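Local atomic coordinates of ARF GTPase-activating protein GIT1 (Rattus norvegicus, PDB entry 6IUH), a protein that regulates ARF GTPases as a GTPase-activating protein and, through its helical C-terminal domain, probably docks partner proteins at focal adhesions. Residues V16-L30 / C45-L59. Sequence-based numbering, arbitrary orientation.
Sequences VILKTEQVTKNIQEL and CSEKIHLAVTEMASL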
loop_
_atom_site.group_PDB
_atom_site.type_symbol
_atom_site.label_atom_id
_atom_site.label_comp_id
_atom_site.label_asym_id
_atom_site.label_seq_id
_atom_site.Cartn_x
_atom_site.Cartn_y
_atom_site.Cartn_z
ATOM N N VAL A 16 -14.059 6.645 1.168
ATOM C CA VAL A 16 -12.934 6.033 0.469
ATOM C C VAL A 16 -11.680 6.885 0.623
ATOM O O VAL A 16 -10.591 6.361 0.856
ATOM C CB VAL A 16 -13.239 5.822 -1.027
ATOM C CG1 VAL A 16 -12.025 5.257 -1.749
ATOM C CG2 VAL A 16 -14.420 4.893 -1.188
ATOM N N ILE A 17 -11.841 8.201 0.509
ATOM C CA ILE A 17 -10.724 9.124 0.691
ATOM C C ILE A 17 -10.128 9.009 2.094
ATOM O O ILE A 17 -8.906 8.967 2.254
ATOM C CB ILE A 17 -11.154 10.581 0.430
ATOM C CG1 ILE A 17 -11.393 10.799 -1.066
ATOM C CG2 ILE A 17 -10.100 11.557 0.936
ATOM C CD1 ILE A 17 -11.944 12.163 -1.402
ATOM N N LEU A 18 -10.992 8.943 3.104
ATOM C CA LEU A 18 -10.543 8.829 4.491
ATOM C C LEU A 18 -9.693 7.581 4.717
ATOM O O LEU A 18 -8.618 7.654 5.313
ATOM C CB LEU A 18 -11.739 8.821 5.448
ATOM C CG LEU A 18 -12.465 10.154 5.647
ATOM C CD1 LEU A 18 -13.625 9.999 6.619
ATOM C CD2 LEU A 18 -11.498 11.227 6.130
ATOM N N LYS A 19 -10.171 6.437 4.238
ATOM C CA LYS A 19 -9.443 5.188 4.428
ATOM C C LYS A 19 -8.190 5.140 3.559
ATOM O O LYS A 19 -7.180 4.555 3.949
ATOM C CB LYS A 19 -10.347 3.988 4.136
ATOM C CG LYS A 19 -11.492 3.829 5.130
ATOM C CD LYS A 19 -10.979 3.673 6.552
ATOM C CE LYS A 19 -12.123 3.595 7.551
ATOM N NZ LYS A 19 -12.922 4.852 7.592
ATOM N N THR A 20 -8.253 5.762 2.385
ATOM C CA THR A 20 -7.094 5.837 1.503
ATOM C C THR A 20 -5.981 6.660 2.143
ATOM O O THR A 20 -4.810 6.287 2.088
ATOM C CB THR A 20 -7.457 6.451 0.135
ATOM O OG1 THR A 20 -8.389 5.598 -0.536
ATOM C CG2 THR A 20 -6.217 6.610 -0.731
ATOM N N GLU A 21 -6.352 7.777 2.761
ATOM C CA GLU A 21 -5.366 8.651 3.387
ATOM C C GLU A 21 -4.694 7.982 4.586
ATOM O O GLU A 21 -3.539 8.274 4.895
ATOM C CB GLU A 21 -6.012 9.974 3.803
ATOM C CG GLU A 21 -6.315 10.891 2.623
ATOM C CD GLU A 21 -6.850 12.245 3.046
ATOM O OE1 GLU A 21 -7.140 12.427 4.248
ATOM O OE2 GLU A 21 -6.976 13.131 2.175
ATOM N N GLN A 22 -5.408 7.081 5.254
ATOM C CA GLN A 22 -4.812 6.305 6.337
ATOM C C GLN A 22 -3.809 5.309 5.772
ATOM O O GLN A 22 -2.762 5.065 6.365
ATOM C CB GLN A 22 -5.883 5.578 7.151
ATOM C CG GLN A 22 -6.674 6.484 8.079
ATOM C CD GLN A 22 -5.819 7.064 9.191
ATOM O OE1 GLN A 22 -4.881 6.425 9.666
ATOM N NE2 GLN A 22 -6.139 8.284 9.608
ATOM N N VAL A 23 -4.134 4.736 4.620
ATOM C CA VAL A 23 -3.227 3.812 3.954
ATOM C C VAL A 23 -1.967 4.534 3.479
ATOM O O VAL A 23 -0.857 4.057 3.706
ATOM C CB VAL A 23 -3.905 3.111 2.755
ATOM C CG1 VAL A 23 -2.879 2.357 1.931
ATOM C CG2 VAL A 23 -4.997 2.166 3.237
ATOM N N THR A 24 -2.136 5.686 2.836
ATOM C CA THR A 24 -0.992 6.419 2.294
ATOM C C THR A 24 -0.110 6.984 3.406
ATOM O O THR A 24 1.113 6.984 3.288
ATOM C CB THR A 24 -1.434 7.569 1.360
ATOM O OG1 THR A 24 -2.298 8.466 2.068
ATOM C CG2 THR A 24 -2.160 7.014 0.144
ATOM N N LYS A 25 -0.732 7.450 4.484
ATOM C CA LYS A 25 0.012 7.958 5.636
ATOM C C LYS A 25 0.931 6.889 6.216
ATOM O O LYS A 25 2.093 7.156 6.528
ATOM C CB LYS A 25 -0.940 8.461 6.723
ATOM C CG LYS A 25 -0.227 9.113 7.900
ATOM C CD LYS A 25 -1.178 9.407 9.051
ATOM C CE LYS A 25 -1.676 8.125 9.698
ATOM N NZ LYS A 25 -2.511 8.398 10.901
ATOM N N ASN A 26 0.399 5.678 6.357
ATOM C CA ASN A 26 1.157 4.566 6.916
ATOM C C ASN A 26 2.218 4.055 5.949
ATOM O O ASN A 26 3.300 3.640 6.364
ATOM C CB ASN A 26 0.217 3.428 7.319
ATOM C CG ASN A 26 -0.624 3.771 8.535
ATOM O OD1 ASN A 26 -0.202 4.538 9.400
ATOM N ND2 ASN A 26 -1.819 3.199 8.610
ATOM N N ILE A 27 1.906 4.083 4.657
ATOM C CA ILE A 27 2.891 3.748 3.636
ATOM C C ILE A 27 4.003 4.794 3.614
ATOM O O ILE A 27 5.180 4.461 3.471
ATOM C CB ILE A 27 2.248 3.638 2.242
ATOM C CG1 ILE A 27 1.376 2.384 2.168
ATOM C CG2 ILE A 27 3.318 3.601 1.156
ATOM C CD1 ILE A 27 0.655 2.215 0.844
ATOM N N GLN A 28 3.627 6.060 3.775
ATOM C CA GLN A 28 4.607 7.142 3.827
ATOM C C GLN A 28 5.589 6.946 4.980
ATOM O O GLN A 28 6.784 7.206 4.842
ATOM C CB GLN A 28 3.912 8.498 3.962
ATOM C CG GLN A 28 4.825 9.682 3.696
ATOM C CD GLN A 28 5.235 9.784 2.238
ATOM O OE1 GLN A 28 4.412 10.076 1.368
ATOM N NE2 GLN A 28 6.510 9.540 1.962
ATOM N N GLU A 29 5.079 6.481 6.115
ATOM C CA GLU A 29 5.916 6.252 7.289
ATOM C C GLU A 29 6.850 5.067 7.061
ATOM O O GLU A 29 7.995 5.071 7.518
ATOM C CB GLU A 29 5.049 6.022 8.528
ATOM C CG GLU A 29 5.837 5.814 9.812
ATOM C CD GLU A 29 6.651 7.032 10.208
ATOM O OE1 GLU A 29 6.254 8.162 9.854
ATOM O OE2 GLU A 29 7.693 6.857 10.875
ATOM N N LEU A 30 6.358 4.058 6.350
ATOM C CA LEU A 30 7.174 2.901 5.991
ATOM C C LEU A 30 8.327 3.306 5.082
ATOM O O LEU A 30 9.460 2.863 5.267
ATOM C CB LEU A 30 6.324 1.832 5.306
ATOM C CG LEU A 30 7.089 0.638 4.733
ATOM C CD1 LEU A 30 7.802 -0.123 5.841
ATOM C CD2 LEU A 30 6.152 -0.282 3.966
ATOM N N CYS A 45 5.208 -1.025 11.163
ATOM C CA CYS A 45 4.700 -0.249 10.035
ATOM C C CYS A 45 3.785 -1.098 9.160
ATOM O O CYS A 45 2.705 -0.656 8.771
ATOM C CB CYS A 45 5.844 0.320 9.192
ATOM S SG CYS A 45 6.613 1.808 9.879
ATOM N N SER A 46 4.216 -2.320 8.861
ATOM C CA SER A 46 3.432 -3.220 8.024
ATOM C C SER A 46 2.111 -3.602 8.688
ATOM O O SER A 46 1.113 -3.831 8.010
ATOM C CB SER A 46 4.232 -4.481 7.691
ATOM O OG SER A 46 4.490 -5.248 8.852
ATOM N N GLU A 47 2.110 -3.668 10.016
ATOM C CA GLU A 47 0.897 -4.001 10.749
ATOM C C GLU A 47 -0.104 -2.855 10.702
ATOM O O GLU A 47 -1.310 -3.081 10.595
ATOM C CB GLU A 47 1.224 -4.362 12.199
ATOM C CG GLU A 47 1.892 -5.716 12.347
ATOM C CD GLU A 47 1.043 -6.841 11.788
ATOM O OE1 GLU A 47 -0.192 -6.802 11.974
ATOM O OE2 GLU A 47 1.609 -7.759 11.158
ATOM N N LYS A 48 0.399 -1.627 10.780
ATOM C CA LYS A 48 -0.457 -0.451 10.682
ATOM C C LYS A 48 -1.001 -0.318 9.264
ATOM O O LYS A 48 -2.144 0.093 9.058
ATOM C CB LYS A 48 0.310 0.807 11.091
ATOM C CG LYS A 48 0.747 0.805 12.550
ATOM C CD LYS A 48 1.687 1.958 12.865
ATOM C CE LYS A 48 0.987 3.300 12.746
ATOM N NZ LYS A 48 1.886 4.426 13.125
ATOM N N ILE A 49 -0.176 -0.676 8.287
ATOM C CA ILE A 49 -0.605 -0.686 6.892
ATOM C C ILE A 49 -1.653 -1.772 6.659
ATOM O O ILE A 49 -2.704 -1.514 6.070
ATOM C CB ILE A 49 0.584 -0.903 5.939
ATOM C CG1 ILE A 49 1.520 0.304 5.981
ATOM C CG2 ILE A 49 0.102 -1.145 4.514
ATOM C CD1 ILE A 49 2.771 0.130 5.162
ATOM N N HIS A 50 -1.368 -2.981 7.134
ATOM C CA HIS A 50 -2.284 -4.106 6.965
ATOM C C HIS A 50 -3.650 -3.799 7.575
ATOM O O HIS A 50 -4.685 -4.172 7.024
ATOM C CB HIS A 50 -1.705 -5.378 7.589
ATOM C CG HIS A 50 -2.470 -6.617 7.245
ATOM N ND1 HIS A 50 -3.516 -7.084 8.013
ATOM C CD2 HIS A 50 -2.344 -7.485 6.213
ATOM C CE1 HIS A 50 -3.998 -8.189 7.470
ATOM N NE2 HIS A 50 -3.306 -8.452 6.376
ATOM N N LEU A 51 -3.641 -3.116 8.717
ATOM C CA LEU A 51 -4.874 -2.702 9.375
ATOM C C LEU A 51 -5.620 -1.671 8.537
ATOM O O LEU A 51 -6.838 -1.751 8.374
ATOM C CB LEU A 51 -4.577 -2.131 10.762
ATOM C CG LEU A 51 -5.761 -1.505 11.503
ATOM C CD1 LEU A 51 -6.845 -2.543 11.758
ATOM C CD2 LEU A 51 -5.306 -0.867 12.808
ATOM N N ALA A 52 -4.879 -0.702 8.010
ATOM C CA ALA A 52 -5.467 0.344 7.183
ATOM C C ALA A 52 -6.068 -0.251 5.915
ATOM O O ALA A 52 -7.086 0.228 5.415
ATOM C CB ALA A 52 -4.427 1.399 6.837
ATOM N N VAL A 53 -5.426 -1.297 5.402
ATOM C CA VAL A 53 -5.890 -1.974 4.199
ATOM C C VAL A 53 -7.184 -2.736 4.478
ATOM O O VAL A 53 -8.115 -2.713 3.668
ATOM C CB VAL A 53 -4.810 -2.934 3.648
ATOM C CG1 VAL A 53 -5.414 -3.956 2.700
ATOM C CG2 VAL A 53 -3.706 -2.145 2.953
ATOM N N THR A 54 -7.243 -3.392 5.635
ATOM C CA THR A 54 -8.427 -4.149 6.038
ATOM C C THR A 54 -9.649 -3.243 6.181
ATOM O O THR A 54 -10.754 -3.599 5.760
ATOM C CB THR A 54 -8.185 -4.896 7.369
ATOM O OG1 THR A 54 -7.096 -5.812 7.210
ATOM C CG2 THR A 54 -9.428 -5.663 7.792
ATOM N N GLU A 55 -9.442 -2.069 6.770
ATOM C CA GLU A 55 -10.522 -1.107 6.963
ATOM C C GLU A 55 -10.995 -0.522 5.638
ATOM O O GLU A 55 -12.182 -0.268 5.452
ATOM C CB GLU A 55 -10.084 0.020 7.899
ATOM C CG GLU A 55 -9.808 -0.425 9.328
ATOM C CD GLU A 55 -9.554 0.743 10.264
ATOM O OE1 GLU A 55 -9.669 1.903 9.814
ATOM O OE2 GLU A 55 -9.242 0.502 11.449
ATOM N N MET A 56 -10.064 -0.302 4.717
ATOM C CA MET A 56 -10.435 0.213 3.406
ATOM C C MET A 56 -11.206 -0.848 2.627
ATOM O O MET A 56 -12.221 -0.553 1.999
ATOM C CB MET A 56 -9.200 0.657 2.623
ATOM C CG MET A 56 -9.535 1.279 1.278
ATOM S SD MET A 56 -8.075 1.864 0.411
ATOM C CE MET A 56 -8.818 2.489 -1.100
ATOM N N ALA A 57 -10.725 -2.085 2.684
ATOM C CA ALA A 57 -11.386 -3.186 1.993
ATOM C C ALA A 57 -12.799 -3.410 2.530
ATOM O O ALA A 57 -13.700 -3.792 1.785
ATOM C CB ALA A 57 -10.561 -4.461 2.119
ATOM N N SER A 58 -12.991 -3.158 3.822
ATOM C CA SER A 58 -14.286 -3.383 4.459
ATOM C C SER A 58 -15.345 -2.372 4.015
ATOM O O SER A 58 -16.532 -2.557 4.280
ATOM C CB SER A 58 -14.142 -3.346 5.984
ATOM O OG SER A 58 -13.784 -2.052 6.435
ATOM N N LEU A 59 -14.916 -1.306 3.343
ATOM C CA LEU A 59 -15.845 -0.318 2.800
ATOM C C LEU A 59 -16.650 -0.897 1.646
ATOM O O LEU A 59 -17.747 -0.424 1.332
ATOM C CB LEU A 59 -15.098 0.926 2.318
ATOM C CG LEU A 59 -14.462 1.849 3.353
ATOM C CD1 LEU A 59 -13.842 3.039 2.646
ATOM C CD2 LEU A 59 -15.494 2.300 4.373
HETATM O O HOH W 1 -7.817 2.810 5.967
HETATM O O HOH W 2 -3.542 1.998 10.667
HETATM O O HOH W 3 3.363 2.563 8.844
#
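Lys19 and Met56 meet at one end, and Asn26 and Ile49 near the other, of a helix hairpin within the four-helix bundle of the GIT1 C-terminal domain, which resembles focal adhesion targeting domains. The short axes run antiparallel at 165°, 8.7 Å apart at closest approach, and one end of the interface offers a clear knob-into-hole. Met56 is the knob: fully extended, with CG anti to the backbone N (chi1 -177°), it reaches between Val16, Lys19, Thr20 and Val23. Lys19 borders this hole with its CB, while its CG lies 3.5 Å from Leu59 CD1 and its CD and CE cross Glu55 at about a right angle. Farther along, Ile49 CG1 presses on Asn26 CB at 3.6 Å, and Ile49 CD1 meets Leu30 CD2, also at 3.6 Å, the two side chains crossing at about a right angle. Helices 67-87 and 101-128 close the core beyond, whereas a chain of another protein packs against Thr20 and Thr24. Bridging waters link the helices: one donates to both Lys19 O and Ala52 O, 2.7 Å from each. Met56 CE lies 3.2 Å from Thr20 OG1, whose hydroxyl donates to Val16 O from above its carbonyl plane.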